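Local coordinates for protein probable hydrogenase maturation factor HypB (PDB 2HF9) that binds GTP, probably hydrolyses it slowly, and is thought to help insert nickel into the metal centre of [NiFe] hydrogenases during their maturation, at residues F79-M84 with A89-L94. Sequence-based numbering, arbitrary orientation.
Sequences FDAERM and AKVVPL. With MG (magnesium ion), chain C; GSP (5'-guanosine-diphosphate-monothiophosphate), chain E.
Helix 79-84 and strand 90-94 run almost exactly antiparallel (177° between their N-to-C directions), their axes 8.3 Å apart at closest approach; the CA atoms lying nearest across the contact are those of A81 and P93, and of M84 and A89. This is the return half of a beta-alpha-beta crossover in the P-loop GTPase fold: strand 68-74 leads into the helix, and strand 90-95 returns parallel to strand 68-74, pairing with it through backbone bonds of K90, V92 and L94. The join is apolar and rests on V91. Its CG1, anti to the backbone N (chi1 -173°), meets A81 CB at 3.8 Å, while CG2 abuts M84 CB at 3.7 Å; P93 CB adds a further methylene beside A81 CB. From CG onward M84 runs extended, leading away from V91; its side chain also touches I55, C70 and A72. D80 and R83, which take no part in this packing, serve the nucleotide site. D80 OD2 binds magnesium at 2.1 Å, a site completed from the protein by T52 and E125, and D80 OD1 also forms a salt bridge with K158 of the second subunit. R83 bends at chi3, bringing its guanidinium to the alpha-phosphate, with E56 as second partner. With an alanine here, that phosphate and E56 would probably lose the cation they share. The firmer bond runs from R83 NH1 to GSP O2A, 2.9 Å at 157°, with O2A near the guanidinium plane; that from R83 NH2 to GSP O1A is weak, at 3.3 Å.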
loop_
_atom_site.group_PDB
_atom_site.type_symbol
_atom_site.label_atom_id
_atom_site.label_comp_id
_atom_site.label_asym_id
_atom_site.label_seq_id
_atom_site.Cartn_x
_atom_site.Cartn_y
_atom_site.Cartn_z
ATOM N N PHE A 79 -7.093 14.747 5.924
ATOM C CA PHE A 79 -8.017 13.675 6.324
ATOM C C PHE A 79 -7.654 13.077 7.683
ATOM O O PHE A 79 -8.499 12.972 8.575
ATOM C CB PHE A 79 -8.085 12.574 5.258
ATOM C CG PHE A 79 -8.689 13.024 3.954
ATOM C CD1 PHE A 79 -7.882 13.291 2.856
ATOM C CD2 PHE A 79 -10.064 13.190 3.832
ATOM C CE1 PHE A 79 -8.436 13.712 1.647
ATOM C CE2 PHE A 79 -10.628 13.614 2.635
ATOM C CZ PHE A 79 -9.810 13.875 1.538
ATOM N N ASP A 80 -6.392 12.698 7.841
ATOM C CA ASP A 80 -5.945 12.082 9.088
ATOM C C ASP A 80 -5.607 13.098 10.167
ATOM O O ASP A 80 -5.797 12.824 11.354
ATOM C CB ASP A 80 -4.770 11.148 8.831
ATOM C CG ASP A 80 -5.169 9.936 8.016
ATOM O OD1 ASP A 80 -6.379 9.741 7.758
ATOM O OD2 ASP A 80 -4.273 9.162 7.643
ATOM N N ALA A 81 -5.103 14.261 9.755
ATOM C CA ALA A 81 -4.846 15.355 10.690
ATOM C C ALA A 81 -6.132 15.738 11.428
ATOM O O ALA A 81 -6.139 15.830 12.658
ATOM C CB ALA A 81 -4.261 16.561 9.965
ATOM N N GLU A 82 -7.214 15.933 10.672
ATOM C CA GLU A 82 -8.522 16.298 11.235
ATOM C C GLU A 82 -9.056 15.233 12.200
ATOM O O GLU A 82 -9.630 15.564 13.247
ATOM C CB GLU A 82 -9.534 16.590 10.120
ATOM C CG GLU A 82 -9.310 17.932 9.417
ATOM C CD GLU A 82 -10.157 18.113 8.165
ATOM O OE1 GLU A 82 -11.152 17.375 7.991
ATOM O OE2 GLU A 82 -9.827 19.005 7.350
ATOM N N ARG A 83 -8.848 13.963 11.852
ATOM C CA ARG A 83 -9.217 12.841 12.726
ATOM C C ARG A 83 -8.467 12.877 14.058
ATOM O O ARG A 83 -9.076 12.728 15.114
ATOM C CB ARG A 83 -9.019 11.494 12.016
ATOM C CG ARG A 83 -10.198 11.089 11.136
ATOM C CD ARG A 83 -9.894 9.887 10.249
ATOM N NE ARG A 83 -9.813 8.628 10.995
ATOM C CZ ARG A 83 -9.550 7.442 10.448
ATOM N NH1 ARG A 83 -9.338 7.329 9.143
ATOM N NH2 ARG A 83 -9.491 6.361 11.214
ATOM N N MET A 84 -7.155 13.097 14.009
ATOM C CA MET A 84 -6.339 13.155 15.224
ATOM C C MET A 84 -6.643 14.380 16.077
ATOM O O MET A 84 -6.565 14.319 17.307
ATOM C CB MET A 84 -4.855 13.119 14.877
ATOM C CG MET A 84 -4.422 11.830 14.218
ATOM S SD MET A 84 -2.765 11.965 13.559
ATOM C CE MET A 84 -2.742 10.516 12.508
ATOM N N ALA A 89 -5.275 15.901 20.292
ATOM C CA ALA A 89 -3.835 15.967 20.074
ATOM C C ALA A 89 -3.497 17.198 19.248
ATOM O O ALA A 89 -4.304 17.652 18.434
ATOM C CB ALA A 89 -3.335 14.711 19.379
ATOM N N LYS A 90 -2.304 17.741 19.475
ATOM C CA LYS A 90 -1.754 18.759 18.592
ATOM C C LYS A 90 -1.186 18.050 17.368
ATOM O O LYS A 90 -0.439 17.081 17.500
ATOM C CB LYS A 90 -0.681 19.579 19.304
ATOM C CG LYS A 90 -0.172 20.750 18.476
ATOM C CD LYS A 90 -0.175 22.041 19.279
ATOM C CE LYS A 90 0.361 23.207 18.452
ATOM N NZ LYS A 90 -0.342 23.344 17.140
ATOM N N VAL A 91 -1.561 18.520 16.182
ATOM C CA VAL A 91 -1.195 17.841 14.942
ATOM C C VAL A 91 -0.462 18.768 13.979
ATOM O O VAL A 91 -0.899 19.894 13.728
ATOM C CB VAL A 91 -2.436 17.244 14.227
ATOM C CG1 VAL A 91 -2.016 16.391 13.034
ATOM C CG2 VAL A 91 -3.285 16.433 15.199
ATOM N N VAL A 92 0.661 18.286 13.455
ATOM C CA VAL A 92 1.323 18.936 12.335
ATOM C C VAL A 92 1.073 18.087 11.090
ATOM O O VAL A 92 1.536 16.942 11.013
ATOM C CB VAL A 92 2.841 19.123 12.566
ATOM C CG1 VAL A 92 3.497 19.757 11.341
ATOM C CG2 VAL A 92 3.089 19.977 13.803
ATOM N N PRO A 93 0.320 18.634 10.122
ATOM C CA PRO A 93 0.106 17.894 8.888
ATOM C C PRO A 93 1.272 18.084 7.924
ATOM O O PRO A 93 1.874 19.162 7.877
ATOM C CB PRO A 93 -1.173 18.518 8.325
ATOM C CG PRO A 93 -1.172 19.919 8.841
ATOM C CD PRO A 93 -0.377 19.938 10.122
ATOM N N LEU A 94 1.590 17.035 7.173
ATOM C CA LEU A 94 2.610 17.110 6.137
ATOM C C LEU A 94 2.070 16.554 4.826
ATOM O O LEU A 94 1.848 15.348 4.695
ATOM C CB LEU A 94 3.889 16.366 6.558
ATOM C CG LEU A 94 4.768 16.957 7.669
ATOM C CD1 LEU A 94 5.910 16.004 8.013
ATOM C CD2 LEU A 94 5.319 18.333 7.293
HETATM MG MG MG C . -4.439 7.088 8.086
HETATM P PG GSP E . -4.287 5.452 5.337
HETATM O O3B GSP E . -5.102 4.322 6.142
HETATM S S1G GSP E . -2.967 4.727 4.498
HETATM O O2G GSP E . -5.287 6.067 4.341
HETATM O O3G GSP E . -3.806 6.527 6.326
HETATM P PB GSP E . -4.855 3.937 7.690
HETATM O O1B GSP E . -3.816 2.889 7.755
HETATM O O2B GSP E . -4.557 5.100 8.545
HETATM P PA GSP E . -7.544 3.766 8.795
HETATM O O1A GSP E . -7.307 4.017 10.237
HETATM O O2A GSP E . -8.070 4.971 8.103
HETATM O O3A GSP E . -6.234 3.183 8.061
HETATM O "O5'" GSP E . -8.520 2.503 8.659
HETATM C "C5'" GSP E . -8.893 2.001 7.391
HETATM C "C4'" GSP E . -10.264 1.338 7.480
HETATM O "O4'" GSP E . -10.186 0.123 8.206
HETATM C "C3'" GSP E . -11.302 2.193 8.189
HETATM O "O3'" GSP E . -12.507 2.004 7.483
HETATM C "C2'" GSP E . -11.402 1.588 9.572
HETATM O "O2'" GSP E . -12.686 1.723 10.121
HETATM C "C1'" GSP E . -11.094 0.129 9.296
HETATM N N9 GSP E . -10.444 -0.627 10.379
HETATM C C8 GSP E . -9.257 -0.355 11.015
HETATM N N7 GSP E . -9.022 -1.350 11.899
HETATM C C5 GSP E . -10.026 -2.254 11.823
HETATM C C6 GSP E . -10.280 -3.450 12.492
HETATM O O6 GSP E . -9.497 -3.863 13.346
HETATM N N1 GSP E . -11.418 -4.173 12.180
HETATM C C2 GSP E . -12.299 -3.707 11.217
HETATM N N2 GSP E . -13.394 -4.401 10.925
HETATM N N3 GSP E . -12.042 -2.522 10.553
HETATM C C4 GSP E . -10.920 -1.813 10.856
HETATM O O HOH W 1 -6.410 7.061 7.552
#